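Local coordinates for HD domain protein (PDB 4LRL) that probably hydrolyses deoxyribonucleoside triphosphates to the deoxynucleoside and triphosphate, under allosteric control by bound nucleotides, at residues G274-V277 with I278-L282; G379-P382 with K383-T386. One frame throughout, in Å; residues are numbered along the deposited sequence.

Interaction 1 of 2, residues G274-V277 with I278-L282; sequences GMEV and ILDHL
V277 and H281, one turn apart on the same side of helix 270-291, make the main side-chain contact here, a CH-pi interaction. CG1 of V277 stands over the face of the imidazole, 4.1 Å from the ring centroid and 29° off its normal. The valine puts CG1 anti to its own backbone N (chi1 168°), which directs that methyl up the helix toward the ring. The carbonyl O of V277 lies over the same face, 3.4 Å above the plane and offset toward the rim. A beta-branched aliphatic suits the place because it offers a short, stiff apolar surface to the imidazole, whose ND1 is meanwhile hydrogen-bonded to the backbone O of Y384.

The backbone bonds are those of a regular alpha helix, each amide reaching the carbonyl four residues back. L279 N to M275 O is 2.9 Å and nearly straight, D280 N to E276 O is 2.8 Å, and H281 N to V277 O is 3.1 Å; the bond from I278 N to G274 O is weak.

Charge forms the third element. E276 and D280 run side by side, with E276 OE1 4.3 Å from D280 OD1 and the carboxylate planes 66° apart. Two like charges so close would be expected to disfavour each other, but each has a partner on helix 142-149: OE1 of E276 bonds to T144 and OD1 of D280 to H147. The acidic side chains thus give this flank of the helix acceptors for that neighbour.

Around this, I278 and L279 pack on F347 of helix 338-348, V277 and H281 also rest against strand 387-389, and M275 meets F78 and P352 in loops near the bound dGTP, so this part of the helix packs between helices 142-149 and 338-348, strand 387-389 and loops near the nucleotide.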
loop_
_atom_site.group_PDB
_atom_site.type_symbol
_atom_site.label_atom_id
_atom_site.label_comp_id
_atom_site.label_asym_id
_atom_site.label_seq_id
_atom_site.Cartn_x
_atom_site.Cartn_y
_atom_site.Cartn_z
ATOM N N GLY C 274 3.667 13.298 -27.081
ATOM C CA GLY C 274 3.436 12.900 -28.467
ATOM C C GLY C 274 1.973 12.959 -28.872
ATOM O O GLY C 274 1.644 13.395 -29.978
ATOM N N MET C 275 1.086 12.530 -27.977
ATOM C CA MET C 275 -0.349 12.565 -28.258
ATOM C C MET C 275 -0.878 14.003 -28.220
ATOM O O MET C 275 -1.773 14.376 -28.987
ATOM C CB MET C 275 -1.107 11.671 -27.277
ATOM C CG MET C 275 -0.868 10.179 -27.498
ATOM S SD MET C 275 -1.494 9.624 -29.099
ATOM C CE MET C 275 -3.264 9.685 -28.823
ATOM N N GLU C 276 -0.313 14.804 -27.323
ATOM C CA GLU C 276 -0.683 16.197 -27.203
ATOM C C GLU C 276 -0.315 16.973 -28.471
ATOM O O GLU C 276 -1.093 17.813 -28.936
ATOM C CB GLU C 276 -0.020 16.805 -25.969
ATOM C CG GLU C 276 -0.587 18.147 -25.569
ATOM C CD GLU C 276 0.011 19.313 -26.356
ATOM O OE1 GLU C 276 -0.695 20.338 -26.523
ATOM O OE2 GLU C 276 1.183 19.214 -26.803
ATOM N N VAL C 277 0.858 16.686 -29.033
ATOM C CA VAL C 277 1.266 17.288 -30.296
ATOM C C VAL C 277 0.257 16.975 -31.402
ATOM O O VAL C 277 -0.095 17.860 -32.175
ATOM C CB VAL C 277 2.723 16.888 -30.717
ATOM C CG1 VAL C 277 2.997 17.284 -32.157
ATOM C CG2 VAL C 277 3.756 17.552 -29.806
ATOM N N ILE C 278 -0.226 15.733 -31.462
ATOM C CA ILE C 278 -1.224 15.351 -32.459
ATOM C C ILE C 278 -2.549 16.086 -32.241
ATOM O O ILE C 278 -3.140 16.607 -33.187
ATOM C CB ILE C 278 -1.415 13.820 -32.512
ATOM C CG1 ILE C 278 -0.332 13.214 -33.401
ATOM C CG2 ILE C 278 -2.810 13.438 -33.056
ATOM C CD1 ILE C 278 0.093 11.872 -32.949
ATOM N N LEU C 279 -2.998 16.141 -30.994
ATOM C CA LEU C 279 -4.180 16.911 -30.645
ATOM C C LEU C 279 -4.024 18.393 -31.044
ATOM O O LEU C 279 -4.950 18.991 -31.598
ATOM C CB LEU C 279 -4.464 16.788 -29.148
ATOM C CG LEU C 279 -5.588 17.618 -28.521
ATOM C CD1 LEU C 279 -6.955 17.208 -29.070
ATOM C CD2 LEU C 279 -5.552 17.446 -27.007
ATOM N N ASP C 280 -2.856 18.968 -30.762
ATOM C CA ASP C 280 -2.600 20.380 -31.041
ATOM C C ASP C 280 -2.779 20.648 -32.528
ATOM O O ASP C 280 -3.508 21.558 -32.926
ATOM C CB ASP C 280 -1.192 20.778 -30.561
ATOM C CG ASP C 280 -0.854 22.244 -30.840
ATOM O OD1 ASP C 280 -0.848 23.046 -29.892
ATOM O OD2 ASP C 280 -0.585 22.609 -32.004
ATOM N N HIS C 281 -2.128 19.829 -33.343
ATOM C CA HIS C 281 -2.113 20.028 -34.780
ATOM C C HIS C 281 -3.457 19.700 -35.417
ATOM O O HIS C 281 -3.865 20.334 -36.397
ATOM C CB HIS C 281 -0.997 19.198 -35.393
ATOM C CG HIS C 281 0.373 19.690 -35.048
ATOM N ND1 HIS C 281 1.516 18.992 -35.372
ATOM C CD2 HIS C 281 0.783 20.817 -34.412
ATOM C CE1 HIS C 281 2.573 19.677 -34.969
ATOM N NE2 HIS C 281 2.157 20.787 -34.381
ATOM N N LEU C 282 -4.138 18.709 -34.844
ATOM C CA LEU C 282 -5.497 18.347 -35.229
ATOM C C LEU C 282 -6.465 19.514 -35.067
ATOM O O LEU C 282 -7.232 19.817 -35.971
ATOM C CB LEU C 282 -5.970 17.155 -34.393
ATOM C CG LEU C 282 -7.434 16.715 -34.446
ATOM C CD1 LEU C 282 -7.809 16.301 -35.849
ATOM C CD2 LEU C 282 -7.671 15.574 -33.433
#

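Interaction 2 of 2, residues G379-P382 with K383-T386; sequences GFNP and KYYT
The ring of Y385 receives F380 over one face, where CD2 of F380 sits 3.6 Å above the plane near the ring centre, while the carbonyl O of N381 lies in plane at an edge. This is a T-shaped (edge-to-face) pair, with centroids 5.1 Å apart and planes at 60°. The Y384 ring is met at its edge, in plane, by CG of N381, whose amide is turned 78° from it.

Polar contacts centre on N381. Its OD1 accepts from K383 N at 3.0 Å; with CG anti to the backbone N (chi1 -171°) the amide is carried forward to the helix start. Its backbone O takes two amides, Y385 N in the carbonyl plane and Y384 N well above it. At the other end T386 OG1 donates to P382 O at 2.7 Å; R372 also bonds this hydroxyl. The hydroxyls of the buried tyrosines bond to neighbouring helices, Y384 to E288 and Y385 to D342.

G379, with its positive phi, ends helix 361-377 in a Schellman motif. Asparagine at the N-cap, then proline, whose lack of an N-H costs nothing in a first turn, starts helix 382-385: a Schellman-ended helix followed by an N-capped single turn.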
loop_
_atom_site.group_PDB
_atom_site.type_symbol
_atom_site.label_atom_id
_atom_site.label_comp_id
_atom_site.label_asym_id
_atom_site.label_seq_id
_atom_site.Cartn_x
_atom_site.Cartn_y
_atom_site.Cartn_z
ATOM N N GLY C 379 6.147 12.207 -47.694
ATOM C CA GLY C 379 4.725 12.547 -47.783
ATOM C C GLY C 379 4.070 13.102 -46.527
ATOM O O GLY C 379 2.851 13.317 -46.505
ATOM N N PHE C 380 4.860 13.335 -45.478
ATOM C CA PHE C 380 4.324 13.901 -44.250
ATOM C C PHE C 380 4.551 15.404 -44.222
ATOM O O PHE C 380 5.696 15.853 -44.139
ATOM C CB PHE C 380 4.979 13.273 -43.016
ATOM C CG PHE C 380 4.617 11.835 -42.783
ATOM C CD1 PHE C 380 5.537 10.827 -43.040
ATOM C CD2 PHE C 380 3.372 11.488 -42.260
ATOM C CE1 PHE C 380 5.211 9.472 -42.800
ATOM C CE2 PHE C 380 3.036 10.150 -42.017
ATOM C CZ PHE C 380 3.954 9.140 -42.290
ATOM N N ASN C 381 3.477 16.187 -44.289
ATOM C CA ASN C 381 3.610 17.629 -44.143
ATOM C C ASN C 381 4.235 17.952 -42.768
ATOM O O ASN C 381 3.656 17.619 -41.731
ATOM C CB ASN C 381 2.262 18.332 -44.338
ATOM C CG ASN C 381 2.395 19.842 -44.399
ATOM O OD1 ASN C 381 3.177 20.438 -43.663
ATOM N ND2 ASN C 381 1.614 20.472 -45.273
ATOM N N PRO C 382 5.423 18.592 -42.768
ATOM C CA PRO C 382 6.200 18.838 -41.539
ATOM C C PRO C 382 5.506 19.768 -40.536
ATOM O O PRO C 382 5.762 19.684 -39.329
ATOM C CB PRO C 382 7.485 19.501 -42.055
ATOM C CG PRO C 382 7.517 19.228 -43.537
ATOM C CD PRO C 382 6.095 19.136 -43.963
ATOM N N LYS C 383 4.639 20.645 -41.028
ATOM C CA LYS C 383 3.916 21.550 -40.144
ATOM C C LYS C 383 2.962 20.810 -39.193
ATOM O O LYS C 383 2.666 21.311 -38.109
ATOM C CB LYS C 383 3.165 22.618 -40.932
ATOM C CG LYS C 383 4.060 23.577 -41.685
ATOM C CD LYS C 383 3.487 24.996 -41.677
ATOM C CE LYS C 383 4.197 25.921 -42.668
ATOM N NZ LYS C 383 3.797 25.625 -44.067
ATOM N N TYR C 384 2.512 19.620 -39.598
ATOM C CA TYR C 384 1.533 18.836 -38.841
ATOM C C TYR C 384 2.111 17.543 -38.308
ATOM O O TYR C 384 1.573 16.956 -37.363
ATOM C CB TYR C 384 0.286 18.543 -39.686
ATOM C CG TYR C 384 -0.354 19.795 -40.248
ATOM C CD1 TYR C 384 -0.004 20.267 -41.510
ATOM C CD2 TYR C 384 -1.283 20.527 -39.501
ATOM C CE1 TYR C 384 -0.568 21.421 -42.025
ATOM C CE2 TYR C 384 -1.856 21.693 -40.011
ATOM C CZ TYR C 384 -1.488 22.126 -41.274
ATOM O OH TYR C 384 -2.050 23.259 -41.804
ATOM N N TYR C 385 3.215 17.103 -38.894
ATOM C CA TYR C 385 3.783 15.820 -38.510
ATOM C C TYR C 385 5.085 15.903 -37.722
ATOM O O TYR C 385 5.665 14.871 -37.394
ATOM C CB TYR C 385 3.885 14.892 -39.726
ATOM C CG TYR C 385 2.519 14.425 -40.148
ATOM C CD1 TYR C 385 1.846 15.045 -41.204
ATOM C CD2 TYR C 385 1.868 13.401 -39.448
ATOM C CE1 TYR C 385 0.575 14.630 -41.581
ATOM C CE2 TYR C 385 0.591 12.980 -39.811
ATOM C CZ TYR C 385 -0.047 13.601 -40.881
ATOM O OH TYR C 385 -1.309 13.203 -41.243
ATOM N N THR C 386 5.527 17.127 -37.419
ATOM C CA THR C 386 6.693 17.350 -36.570
ATOM C C THR C 386 6.410 18.466 -35.581
ATOM O O THR C 386 5.508 19.271 -35.777
ATOM C CB THR C 386 7.986 17.736 -37.370
ATOM O OG1 THR C 386 7.892 19.083 -37.867
ATOM C CG2 THR C 386 8.258 16.777 -38.512
#

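In the fold
Along the chain, interaction 1 comes first, wholly within the long helix 270-291, and interaction 2 follows about a hundred residues later, at the turn from helix 361-377 into helix 382-385. Both are local and in series, so neither nests in nor crosses the other, and neither closes a long loop. They meet in space, with centres about 12 Å apart: the bond from H281 to Y384 links them, and H281 CE1 packs against the backbone of K383 and T386. Residues of both also touch helix 338-348. Together they join the long helix, the short one and strand 387-389 within the HD-associated region, with interaction 1 reaching toward the bound dGTP through M275.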